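PDB 4KT3: putative lipoprotein from Pseudomonas protegens, which is probably the immunity protein that binds and neutralises a type VI secretion peptidoglycan glycoside hydrolase effector, with which it is seen in complex. Local coordinates for residues L32-Y37 and R100-E105; P42-D47 and F65-N70; W80-V85 and E94-K99; S86-D91 and A115-S120. All coordinates share one frame; numbering follows the deposited sequence.

Contact 1: L32-Y37 and R100-E105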
loop_
_atom_site.group_PDB
_atom_site.type_symbol
_atom_site.label_atom_id
_atom_site.label_comp_id
_atom_site.label_asym_id
_atom_site.label_seq_id
_atom_site.Cartn_x
_atom_site.Cartn_y
_atom_site.Cartn_z
ATOM N N LEU B 32 12.098 -5.576 -8.295
ATOM C CA LEU B 32 10.867 -5.916 -9.019
ATOM C C LEU B 32 11.104 -6.555 -10.392
ATOM O O LEU B 32 10.217 -7.232 -10.923
ATOM C CB LEU B 32 9.978 -4.677 -9.176
ATOM C CG LEU B 32 9.488 -4.065 -7.858
ATOM C CD1 LEU B 32 8.641 -2.829 -8.096
ATOM C CD2 LEU B 32 8.720 -5.085 -7.047
ATOM N N LYS B 33 12.280 -6.327 -10.974
ATOM C CA LYS B 33 12.651 -6.962 -12.242
ATOM C C LYS B 33 12.643 -8.482 -12.092
ATOM O O LYS B 33 12.190 -9.203 -12.977
ATOM C CB LYS B 33 14.039 -6.494 -12.695
ATOM N N HIS B 34 13.134 -8.956 -10.952
ATOM C CA HIS B 34 13.193 -10.385 -10.654
ATOM C C HIS B 34 11.804 -11.012 -10.449
ATOM O O HIS B 34 11.640 -12.217 -10.617
ATOM C CB HIS B 34 14.065 -10.609 -9.411
ATOM C CG HIS B 34 14.212 -12.048 -9.015
ATOM N ND1 HIS B 34 14.918 -12.963 -9.769
ATOM C CD2 HIS B 34 13.758 -12.725 -7.933
ATOM C CE1 HIS B 34 14.885 -14.142 -9.173
ATOM N NE2 HIS B 34 14.187 -14.025 -8.056
ATOM N N GLN B 35 10.809 -10.202 -10.088
ATOM C CA GLN B 35 9.454 -10.717 -9.876
ATOM C C GLN B 35 8.546 -10.464 -11.075
ATOM O O GLN B 35 7.339 -10.698 -10.997
ATOM C CB GLN B 35 8.803 -10.038 -8.673
ATOM C CG GLN B 35 9.719 -9.728 -7.509
ATOM C CD GLN B 35 9.723 -10.821 -6.469
ATOM O OE1 GLN B 35 10.774 -11.360 -6.130
ATOM N NE2 GLN B 35 8.546 -11.149 -5.945
ATOM N N ASP B 36 9.119 -9.977 -12.171
ATOM C CA ASP B 36 8.331 -9.405 -13.263
ATOM C C ASP B 36 7.601 -8.131 -12.792
ATOM O O ASP B 36 8.236 -7.094 -12.588
ATOM C CB ASP B 36 7.325 -10.428 -13.795
ATOM N N TYR B 37 6.281 -8.201 -12.626
ATOM C CA TYR B 37 5.477 -7.057 -12.172
ATOM C C TYR B 37 5.143 -6.042 -13.279
ATOM O O TYR B 37 4.225 -5.242 -13.114
ATOM C CB TYR B 37 6.137 -6.316 -11.003
ATOM C CG TYR B 37 5.814 -6.842 -9.621
ATOM C CD1 TYR B 37 4.521 -6.808 -9.115
ATOM C CD2 TYR B 37 6.818 -7.329 -8.808
ATOM C CE1 TYR B 37 4.242 -7.269 -7.829
ATOM C CE2 TYR B 37 6.556 -7.791 -7.534
ATOM C CZ TYR B 37 5.274 -7.759 -7.046
ATOM O OH TYR B 37 5.051 -8.223 -5.768
ATOM N N ARG B 100 10.099 -11.045 2.083
ATOM C CA ARG B 100 11.382 -10.431 1.793
ATOM C C ARG B 100 11.737 -10.691 0.330
ATOM O O ARG B 100 11.843 -11.845 -0.099
ATOM C CB ARG B 100 12.459 -11.001 2.716
ATOM C CG ARG B 100 13.863 -10.490 2.424
ATOM C CD ARG B 100 14.874 -11.094 3.393
ATOM N NE ARG B 100 15.248 -10.166 4.459
ATOM C CZ ARG B 100 15.462 -10.502 5.730
ATOM N NH1 ARG B 100 15.336 -11.760 6.141
ATOM N NH2 ARG B 100 15.812 -9.569 6.601
ATOM N N LEU B 101 11.918 -9.631 -0.445
ATOM C CA LEU B 101 12.258 -9.803 -1.849
ATOM C C LEU B 101 13.690 -10.313 -1.991
ATOM O O LEU B 101 14.539 -10.079 -1.127
ATOM C CB LEU B 101 12.059 -8.504 -2.630
ATOM C CG LEU B 101 10.615 -8.259 -3.072
ATOM C CD1 LEU B 101 9.712 -8.008 -1.868
ATOM C CD2 LEU B 101 10.527 -7.107 -4.056
ATOM N N ASP B 102 13.947 -11.022 -3.084
ATOM C CA ASP B 102 15.220 -11.698 -3.275
ATOM C C ASP B 102 15.628 -11.676 -4.744
ATOM O O ASP B 102 15.008 -10.999 -5.561
ATOM C CB ASP B 102 15.108 -13.138 -2.779
ATOM C CG ASP B 102 14.077 -13.938 -3.551
ATOM O OD1 ASP B 102 13.478 -13.379 -4.498
ATOM O OD2 ASP B 102 13.872 -15.126 -3.214
ATOM N N GLY B 103 16.669 -12.423 -5.076
ATOM C CA GLY B 103 17.201 -12.416 -6.427
ATOM C C GLY B 103 18.663 -12.039 -6.406
ATOM O O GLY B 103 19.097 -11.228 -5.583
ATOM N N ALA B 104 19.422 -12.618 -7.323
ATOM C CA ALA B 104 20.869 -12.439 -7.332
ATOM C C ALA B 104 21.255 -10.981 -7.528
ATOM O O ALA B 104 22.148 -10.489 -6.856
ATOM C CB ALA B 104 21.500 -13.297 -8.404
ATOM N N GLU B 105 20.582 -10.281 -8.438
ATOM C CA GLU B 105 20.948 -8.898 -8.711
ATOM C C GLU B 105 20.666 -8.012 -7.491
ATOM O O GLU B 105 21.462 -7.132 -7.158
ATOM C CB GLU B 105 20.224 -8.370 -9.953
#
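Leu101 meets Leu32 through a single methyl from each side, CD2 of Leu101 lying 4.0 Å from CD2 of Leu32, and the two branched ends slant past one another. The Leu101 CG also approaches the amide carbon of Gln35, at 4.3 Å from its CD, so the leucine is bordered by one apolar and one polar neighbour. Leu101 also touches Phe83 of strand 78-86 and Ala31 of helix 21-34. One residue on, Asp102 works with both its backbone and its side chain against the His34 imidazole. Its carbonyl O comes within 3.2 Å of CD2 of His34, from a direction oblique to the ring, while its carboxylate stands nearly upright to the imidazole, the planes 78° apart. Asp102 OD1 lies 3.5 Å from the same His34 CD2. Gly103 then meets the ring squarely: its CA sits over the centre of the imidazole in a CH-pi interaction, 3.8 Å from the His34 ring centroid and 9° off the normal. A chi1 of -179° swings the His34 ring away from its own backbone N and out to this glycine. No hydrogen bond joins the segments. Gly103 is also the N-cap residue of helix 104-117, and the arrangement is a packing of two helix ends, the C-terminal end of helix 21-34 against the N-cap of helix 104-117, with a CH-pi contact between them.

Contact 2: P42-D47 and F65-N70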
loop_
_atom_site.group_PDB
_atom_site.type_symbol
_atom_site.label_atom_id
_atom_site.label_comp_id
_atom_site.label_asym_id
_atom_site.label_seq_id
_atom_site.Cartn_x
_atom_site.Cartn_y
_atom_site.Cartn_z
ATOM N N PRO B 42 1.656 0.917 -19.808
ATOM C CA PRO B 42 0.962 2.179 -19.521
ATOM C C PRO B 42 0.011 2.096 -18.325
ATOM O O PRO B 42 -0.694 1.106 -18.145
ATOM C CB PRO B 42 0.205 2.467 -20.826
ATOM C CG PRO B 42 1.004 1.761 -21.873
ATOM C CD PRO B 42 1.476 0.500 -21.208
ATOM N N GLY B 43 0.015 3.143 -17.509
ATOM C CA GLY B 43 -0.834 3.201 -16.330
ATOM C C GLY B 43 -0.171 2.708 -15.061
ATOM O O GLY B 43 -0.682 2.950 -13.976
ATOM N N VAL B 44 0.968 2.031 -15.189
ATOM C CA VAL B 44 1.680 1.510 -14.028
ATOM C C VAL B 44 2.613 2.567 -13.438
ATOM O O VAL B 44 3.245 3.330 -14.169
ATOM C CB VAL B 44 2.498 0.262 -14.390
ATOM C CG1 VAL B 44 3.295 -0.220 -13.195
ATOM C CG2 VAL B 44 1.585 -0.845 -14.905
ATOM N N PHE B 45 2.703 2.607 -12.115
ATOM C CA PHE B 45 3.575 3.576 -11.454
ATOM C C PHE B 45 4.145 3.030 -10.159
ATOM O O PHE B 45 3.559 2.165 -9.528
ATOM C CB PHE B 45 2.784 4.832 -11.111
ATOM C CG PHE B 45 1.639 4.573 -10.179
ATOM C CD1 PHE B 45 1.853 4.474 -8.816
ATOM C CD2 PHE B 45 0.355 4.400 -10.668
ATOM C CE1 PHE B 45 0.819 4.226 -7.951
ATOM C CE2 PHE B 45 -0.694 4.152 -9.811
ATOM C CZ PHE B 45 -0.468 4.059 -8.446
ATOM N N ILE B 46 5.303 3.556 -9.779
ATOM C CA ILE B 46 5.816 3.408 -8.435
ATOM C C ILE B 46 5.741 4.775 -7.781
ATOM O O ILE B 46 6.205 5.761 -8.347
ATOM C CB ILE B 46 7.272 2.910 -8.434
ATOM C CG1 ILE B 46 7.330 1.468 -8.942
ATOM C CG2 ILE B 46 7.882 2.998 -7.033
ATOM C CD1 ILE B 46 8.731 0.934 -9.105
ATOM N N ASP B 47 5.167 4.823 -6.581
ATOM C CA ASP B 47 4.990 6.070 -5.852
ATOM C C ASP B 47 5.740 6.012 -4.524
ATOM O O ASP B 47 5.427 5.178 -3.665
ATOM C CB ASP B 47 3.504 6.267 -5.582
ATOM C CG ASP B 47 3.168 7.639 -5.044
ATOM O OD1 ASP B 47 4.076 8.412 -4.694
ATOM O OD2 ASP B 47 1.960 7.936 -4.964
ATOM N N PHE B 65 7.218 2.481 -0.669
ATOM C CA PHE B 65 6.818 2.699 -2.054
ATOM C C PHE B 65 5.586 1.880 -2.366
ATOM O O PHE B 65 5.464 0.736 -1.924
ATOM C CB PHE B 65 7.928 2.260 -3.022
ATOM C CG PHE B 65 9.207 2.991 -2.832
ATOM C CD1 PHE B 65 9.450 4.172 -3.518
ATOM C CD2 PHE B 65 10.171 2.511 -1.949
ATOM C CE1 PHE B 65 10.629 4.860 -3.333
ATOM C CE2 PHE B 65 11.351 3.200 -1.768
ATOM C CZ PHE B 65 11.584 4.369 -2.466
ATOM N N SER B 66 4.667 2.462 -3.126
ATOM C CA SER B 66 3.532 1.697 -3.618
ATOM C C SER B 66 3.705 1.427 -5.104
ATOM O O SER B 66 4.286 2.235 -5.831
ATOM C CB SER B 66 2.224 2.442 -3.368
ATOM O OG SER B 66 2.129 3.586 -4.179
ATOM N N LEU B 67 3.209 0.273 -5.541
ATOM C CA LEU B 67 3.199 -0.108 -6.940
ATOM C C LEU B 67 1.742 -0.222 -7.354
ATOM O O LEU B 67 0.963 -0.959 -6.748
ATOM C CB LEU B 67 3.898 -1.442 -7.120
ATOM C CG LEU B 67 3.847 -2.050 -8.523
ATOM C CD1 LEU B 67 4.558 -1.163 -9.538
ATOM C CD2 LEU B 67 4.451 -3.442 -8.489
ATOM N N GLY B 68 1.360 0.526 -8.375
ATOM C CA GLY B 68 -0.038 0.601 -8.734
ATOM C C GLY B 68 -0.292 0.751 -10.212
ATOM O O GLY B 68 0.634 0.874 -11.006
ATOM N N TYR B 69 -1.576 0.786 -10.550
ATOM C CA TYR B 69 -2.025 0.686 -11.912
ATOM C C TYR B 69 -3.371 1.380 -12.071
ATOM O O TYR B 69 -4.318 1.052 -11.360
ATOM C CB TYR B 69 -2.160 -0.798 -12.246
ATOM C CG TYR B 69 -2.767 -1.082 -13.589
ATOM C CD1 TYR B 69 -2.222 -0.532 -14.731
ATOM C CD2 TYR B 69 -3.873 -1.919 -13.716
ATOM C CE1 TYR B 69 -2.748 -0.786 -15.969
ATOM C CE2 TYR B 69 -4.418 -2.185 -14.959
ATOM C CZ TYR B 69 -3.846 -1.608 -16.090
ATOM O OH TYR B 69 -4.346 -1.843 -17.357
ATOM N N ASN B 70 -3.463 2.318 -13.017
ATOM C CA ASN B 70 -4.752 2.933 -13.358
ATOM C C ASN B 70 -5.205 2.492 -14.745
ATOM O O ASN B 70 -4.521 2.728 -15.758
ATOM C CB ASN B 70 -4.692 4.464 -13.290
ATOM C CG ASN B 70 -4.665 4.994 -11.870
ATOM O OD1 ASN B 70 -5.620 4.814 -11.104
ATOM N ND2 ASN B 70 -3.570 5.658 -11.509
HETATM O O HOH W 1 -1.480 5.949 -13.395
HETATM O O HOH W 2 0.340 5.425 -3.769
#
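Phe45 lays its ring over Gly68, its partner on the neighbouring strand, and can be followed outward atom by atom. CB leaves the strand on the face shared with Asp47 and Ser66, and CG stands between the backbone N and the carbonyl carbon (chi1 61°), a torsion that folds the ring back across the adjacent strand. CG and CD2 look onto the Gly68 carbonyl, Phe45 CD2 lying 3.6 Å from Gly68 O. On the other flank CD1 and CE1 approach Gly68 N. Farther out, Phe45 CE2 comes 3.4 Å from Gly68 C. It also nears Tyr69 N and Asn70 ND2. At the tip, Phe45 CZ is 3.5 Å from Gly68 CA. That CA makes a CH-pi contact with the ring face, and Ser66 OG lies at the ring edge. Beneath the ring, Phe45 and Gly68 form an antiparallel hydrogen-bonded pair: Phe45 N gives to Gly68 O at 2.9 Å and Gly68 N returns a bond to Phe45 O at 3.0 Å. Asp47 and Ser66 repeat the exchange. The other face carries Val44, Ile46, Leu67 and Tyr69. There Leu67 CD1 touches both Val44 CG1 at 4.0 Å and Ile46 CG1 at 3.9 Å, and Val44 CG2 packs on Tyr69 CD1. At the far end a water joins Gly43 O to Asn70 ND2, and Asn70 OD1 bonds Thr77 OG1 of its own chain and His88 NE2 of the effector chain. The chemistry implies a division of labour: regular backbone bonds fix the register, aliphatic branches and the Tyr69 ring pack one face, and the Phe45 ring covers a glycine on the other.

Contact 3: W80-V85 and E94-K99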
loop_
_atom_site.group_PDB
_atom_site.type_symbol
_atom_site.label_atom_id
_atom_site.label_comp_id
_atom_site.label_asym_id
_atom_site.label_seq_id
_atom_site.Cartn_x
_atom_site.Cartn_y
_atom_site.Cartn_z
ATOM N N TRP B 80 -0.648 -3.193 -6.415
ATOM C CA TRP B 80 -0.028 -4.500 -6.542
ATOM C C TRP B 80 0.981 -4.769 -5.428
ATOM O O TRP B 80 1.357 -5.914 -5.185
ATOM C CB TRP B 80 0.685 -4.593 -7.894
ATOM C CG TRP B 80 -0.243 -4.598 -9.084
ATOM C CD1 TRP B 80 -1.581 -4.867 -9.089
ATOM C CD2 TRP B 80 0.120 -4.331 -10.441
ATOM N NE1 TRP B 80 -2.074 -4.781 -10.377
ATOM C CE2 TRP B 80 -1.049 -4.448 -11.222
ATOM C CE3 TRP B 80 1.319 -3.993 -11.070
ATOM C CZ2 TRP B 80 -1.053 -4.247 -12.603
ATOM C CZ3 TRP B 80 1.315 -3.795 -12.444
ATOM C CH2 TRP B 80 0.137 -3.921 -13.193
ATOM N N GLY B 81 1.445 -3.716 -4.771
ATOM C CA GLY B 81 2.390 -3.895 -3.687
ATOM C C GLY B 81 2.638 -2.644 -2.865
ATOM O O GLY B 81 2.518 -1.522 -3.358
ATOM N N LEU B 82 3.007 -2.863 -1.607
ATOM C CA LEU B 82 3.483 -1.820 -0.713
ATOM C C LEU B 82 4.809 -2.336 -0.182
ATOM O O LEU B 82 4.858 -3.393 0.439
ATOM C CB LEU B 82 2.504 -1.581 0.444
ATOM C CG LEU B 82 2.965 -0.584 1.520
ATOM C CD1 LEU B 82 3.275 0.787 0.936
ATOM C CD2 LEU B 82 1.912 -0.441 2.635
ATOM N N PHE B 83 5.882 -1.597 -0.441
ATOM C CA PHE B 83 7.236 -2.060 -0.163
ATOM C C PHE B 83 7.956 -1.122 0.781
ATOM O O PHE B 83 7.733 0.090 0.763
ATOM C CB PHE B 83 8.034 -2.147 -1.469
ATOM C CG PHE B 83 7.403 -3.034 -2.502
ATOM C CD1 PHE B 83 6.526 -2.511 -3.444
ATOM C CD2 PHE B 83 7.672 -4.394 -2.522
ATOM C CE1 PHE B 83 5.930 -3.341 -4.397
ATOM C CE2 PHE B 83 7.083 -5.226 -3.478
ATOM C CZ PHE B 83 6.215 -4.697 -4.409
ATOM N N SER B 84 8.858 -1.695 1.577
ATOM C CA SER B 84 9.771 -0.932 2.415
ATOM C C SER B 84 11.195 -1.320 2.033
ATOM O O SER B 84 11.526 -2.509 1.987
ATOM C CB SER B 84 9.524 -1.219 3.900
ATOM O OG SER B 84 8.232 -0.777 4.320
ATOM N N VAL B 85 12.022 -0.313 1.751
ATOM C CA VAL B 85 13.424 -0.521 1.392
ATOM C C VAL B 85 14.328 0.103 2.456
ATOM O O VAL B 85 14.192 1.286 2.767
ATOM C CB VAL B 85 13.750 0.149 0.040
ATOM C CG1 VAL B 85 15.205 -0.059 -0.316
ATOM C CG2 VAL B 85 12.826 -0.384 -1.070
ATOM N N GLU B 94 7.887 -6.644 0.955
ATOM C CA GLU B 94 6.496 -6.328 0.661
ATOM C C GLU B 94 5.771 -6.501 1.992
ATOM O O GLU B 94 5.741 -7.604 2.542
ATOM C CB GLU B 94 5.937 -7.274 -0.398
ATOM C CG GLU B 94 4.843 -6.657 -1.265
ATOM C CD GLU B 94 3.526 -6.483 -0.530
ATOM O OE1 GLU B 94 3.302 -7.194 0.464
ATOM O OE2 GLU B 94 2.709 -5.626 -0.939
ATOM N N ILE B 95 5.211 -5.416 2.522
ATOM C CA ILE B 95 4.809 -5.401 3.927
ATOM C C ILE B 95 3.321 -5.703 4.183
ATOM O O ILE B 95 2.854 -5.651 5.325
ATOM C CB ILE B 95 5.261 -4.102 4.643
ATOM C CG1 ILE B 95 4.678 -2.843 3.988
ATOM C CG2 ILE B 95 6.777 -4.018 4.649
ATOM C CD1 ILE B 95 4.857 -1.591 4.851
ATOM N N ASN B 96 2.584 -6.039 3.126
ATOM C CA ASN B 96 1.253 -6.604 3.296
ATOM C C ASN B 96 1.300 -8.135 3.279
ATOM O O ASN B 96 0.756 -8.785 4.167
ATOM C CB ASN B 96 0.303 -6.058 2.230
ATOM C CG ASN B 96 -0.159 -4.666 2.549
ATOM O OD1 ASN B 96 -0.332 -4.321 3.722
ATOM N ND2 ASN B 96 -0.355 -3.851 1.527
ATOM N N SER B 97 1.979 -8.697 2.283
ATOM C CA SER B 97 2.211 -10.137 2.219
ATOM C C SER B 97 3.335 -10.580 3.148
ATOM O O SER B 97 3.497 -11.769 3.411
ATOM C CB SER B 97 2.542 -10.549 0.786
ATOM O OG SER B 97 3.777 -9.984 0.371
ATOM N N CYS B 98 4.114 -9.617 3.631
ATOM C CA CYS B 98 5.252 -9.892 4.507
ATOM C C CYS B 98 6.256 -10.862 3.885
ATOM O O CYS B 98 6.623 -11.892 4.471
ATOM C CB CYS B 98 4.772 -10.361 5.882
ATOM S SG CYS B 98 4.109 -8.987 6.877
ATOM N N LYS B 99 6.713 -10.492 2.695
ATOM C CA LYS B 99 7.697 -11.262 1.957
ATOM C C LYS B 99 8.958 -10.435 1.785
ATOM O O LYS B 99 8.899 -9.266 1.407
ATOM C CB LYS B 99 7.156 -11.629 0.578
#
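Glu94 OE1 is gripped by three donors of the turn that follows it, while its sister oxygen reaches across to strand 78-86. Ser97 N comes to OE1 of Glu94 at 2.7 Å, nearly along the C-O axis; Asn96 N and the Ser97 hydroxyl both approach from above the carboxylate plane. Glu94 OE2 takes Leu82 N at 2.9 Å in a nearly straight bond (168°), on the anti side but well out of the carboxylate plane, and it also bonds Tyr163 OH of the effector chain, as does Asn96 ND2. These bonds hold both oxygens of the carboxylate and would be expected to stabilise its negative charge. The bend at chi2 (-73°) turns the acid back over its own turn, and its CG lies 3.5 Å from CE2 of Phe83. Ile95 N closes the backbone link to Leu82 O at 2.9 Å. Beyond it, Ile95 CG1 packs at 3.8 Å against CG of Leu82, and CD1 reaches 3.5 Å from OG of Ser84, whose hydroxyl bonds Asp64. Within the antiparallel sheet, strand 78-86 has strand 62-69 on one side and strand 92-94 on the other, with the Phe83 side chain touching Leu28 and Leu32 of helix 21-34.

Contact 4: S86-D91 and A115-S120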
loop_
_atom_site.group_PDB
_atom_site.type_symbol
_atom_site.label_atom_id
_atom_site.label_comp_id
_atom_site.label_asym_id
_atom_site.label_seq_id
_atom_site.Cartn_x
_atom_site.Cartn_y
_atom_site.Cartn_z
ATOM N N SER B 86 15.234 -0.677 3.028
ATOM C CA SER B 86 16.107 -0.151 4.076
ATOM C C SER B 86 17.136 0.807 3.531
ATOM O O SER B 86 17.813 0.500 2.565
ATOM C CB SER B 86 16.834 -1.264 4.822
ATOM O OG SER B 86 17.981 -0.735 5.495
ATOM N N LEU B 87 17.249 1.970 4.166
ATOM C CA LEU B 87 18.248 2.955 3.795
ATOM C C LEU B 87 19.660 2.441 4.012
ATOM O O LEU B 87 20.581 2.859 3.322
ATOM C CB LEU B 87 18.094 4.217 4.644
ATOM C CG LEU B 87 17.027 5.227 4.287
ATOM C CD1 LEU B 87 15.663 4.633 4.531
ATOM C CD2 LEU B 87 17.232 6.479 5.125
ATOM N N ASN B 88 19.836 1.569 4.997
ATOM C CA ASN B 88 21.178 1.161 5.394
ATOM C C ASN B 88 21.664 -0.150 4.786
ATOM O O ASN B 88 22.870 -0.408 4.776
ATOM C CB ASN B 88 21.286 1.091 6.919
ATOM C CG ASN B 88 21.497 2.459 7.549
ATOM O OD1 ASN B 88 22.084 3.352 6.940
ATOM N ND2 ASN B 88 21.013 2.626 8.770
ATOM N N THR B 89 20.747 -0.987 4.305
ATOM C CA THR B 89 21.137 -2.287 3.741
ATOM C C THR B 89 20.501 -2.610 2.393
ATOM O O THR B 89 20.922 -3.555 1.724
ATOM C CB THR B 89 20.733 -3.438 4.657
ATOM O OG1 THR B 89 19.304 -3.516 4.680
ATOM C CG2 THR B 89 21.259 -3.244 6.075
ATOM N N GLY B 90 19.483 -1.843 2.003
ATOM C CA GLY B 90 18.706 -2.143 0.817
ATOM C C GLY B 90 17.769 -3.330 0.970
ATOM O O GLY B 90 17.135 -3.745 -0.006
ATOM N N ASP B 91 17.682 -3.897 2.173
ATOM C CA ASP B 91 16.716 -4.973 2.422
ATOM C C ASP B 91 15.339 -4.482 2.000
ATOM O O ASP B 91 14.903 -3.399 2.431
ATOM C CB ASP B 91 16.709 -5.356 3.908
ATOM C CG ASP B 91 16.100 -6.730 4.176
ATOM O OD1 ASP B 91 16.128 -7.612 3.283
ATOM O OD2 ASP B 91 15.608 -6.924 5.309
ATOM N N ALA B 115 28.458 -2.508 2.230
ATOM C CA ALA B 115 29.892 -2.245 2.256
ATOM C C ALA B 115 30.152 -0.748 2.342
ATOM O O ALA B 115 31.190 -0.327 2.829
ATOM C CB ALA B 115 30.583 -2.840 1.027
ATOM N N ARG B 116 29.194 0.052 1.883
ATOM C CA ARG B 116 29.320 1.505 1.961
ATOM C C ARG B 116 28.867 2.053 3.312
ATOM O O ARG B 116 29.518 2.933 3.876
ATOM C CB ARG B 116 28.531 2.175 0.837
ATOM C CG ARG B 116 29.185 2.030 -0.540
ATOM C CD ARG B 116 30.480 2.825 -0.649
ATOM N NE ARG B 116 30.245 4.243 -0.412
ATOM C CZ ARG B 116 31.176 5.188 -0.426
ATOM N NH1 ARG B 116 32.450 4.891 -0.672
ATOM N NH2 ARG B 116 30.821 6.444 -0.195
ATOM N N THR B 117 27.750 1.547 3.831
ATOM C CA THR B 117 27.222 2.058 5.098
ATOM C C THR B 117 27.855 1.402 6.325
ATOM O O THR B 117 27.818 1.959 7.425
ATOM C CB THR B 117 25.721 1.849 5.195
ATOM O OG1 THR B 117 25.450 0.441 5.256
ATOM C CG2 THR B 117 25.011 2.480 3.998
ATOM N N GLY B 118 28.425 0.216 6.145
ATOM C CA GLY B 118 29.007 -0.515 7.262
ATOM C C GLY B 118 27.969 -1.148 8.180
ATOM O O GLY B 118 28.315 -1.649 9.256
ATOM N N LYS B 119 26.705 -1.142 7.747
ATOM C CA LYS B 119 25.580 -1.628 8.547
ATOM C C LYS B 119 25.126 -3.021 8.109
ATOM O O LYS B 119 25.353 -3.432 6.963
ATOM C CB LYS B 119 24.393 -0.673 8.412
ATOM C CG LYS B 119 24.665 0.747 8.869
ATOM C CD LYS B 119 24.930 0.804 10.355
ATOM C CE LYS B 119 24.958 2.246 10.853
ATOM N NZ LYS B 119 25.990 3.045 10.143
ATOM N N SER B 120 24.464 -3.730 9.020
ATOM C CA SER B 120 24.017 -5.097 8.776
ATOM C C SER B 120 22.505 -5.238 8.940
ATOM O O SER B 120 21.835 -4.344 9.453
ATOM C CB SER B 120 24.697 -6.045 9.760
ATOM O OG SER B 120 24.140 -5.896 11.057
HETATM O O HOH W 3 24.422 4.419 7.849
#
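Two torsions bring Thr117 and Asn88 together with Lys119. Thr117 holds OG1 between its backbone N and carbonyl carbon (chi1 66°), which places it within bonding distance of the loop, and Asn88 keeps CG beside its own backbone N (chi1 -80°), which sets its amide against the lysine chain. Thr117 OG1 donates to Asn88 O at 2.8 Å, in the carbonyl plane. Thr117 OG1 also accepts from Lys119 N at 3.2 Å, an ST turn at the point where helix 104-117 ends and Gly118 takes a positive phi. One hydroxyl therefore ties the end of the helix to itself and to the loop between strands 78-86 and 92-94. That loop is a beta hairpin connection with an ST turn and an ST motif at Ser86, whose OG accepts from Asn88 N and Thr89 N, and an ST turn at Thr89, whose OG1 accepts from Asp91 N. Both hydroxyls also bond Glu124, so the connection is secured by a further residue. On the other segment Lys119 brings its aliphatic part against the amide, CG being 3.8 Å from CG of Asn88 as the two side chains slant past each other. Bends at chi2 and chi4 curl the lysine back, and a water bridges its ammonium to the amide, 2.7 Å from Asn88 OD1 and 3.1 Å from Lys119 NZ. The Thr89 methyl meets the other segment, CG2 resting 3.6 Å from the carbonyl O of Ser120.

Contacts 2 and 3 belong to one antiparallel sheet, with centres about 14 Å apart, and are joined directly because strands 62-69 and 78-86 are neighbours in it. Contact 1 joins the ends of helices 21-34 and 104-117 and touches this sheet: Leu32 reaches both Ile46 of contact 2 and Phe83 of contact 3. Along the chain the 32-37 and 100-105 segments enclose both sheet contacts, so contact 1 draws together the two ends of that stretch. Contact 4 shares helix 104-117 with contact 1 and is linked to it by the Arg100-Asp91 salt bridge, yet its centre is about 26 Å from that of contact 2. Contacts 1, 2 and 3 touch the effector chain; contact 4 does not.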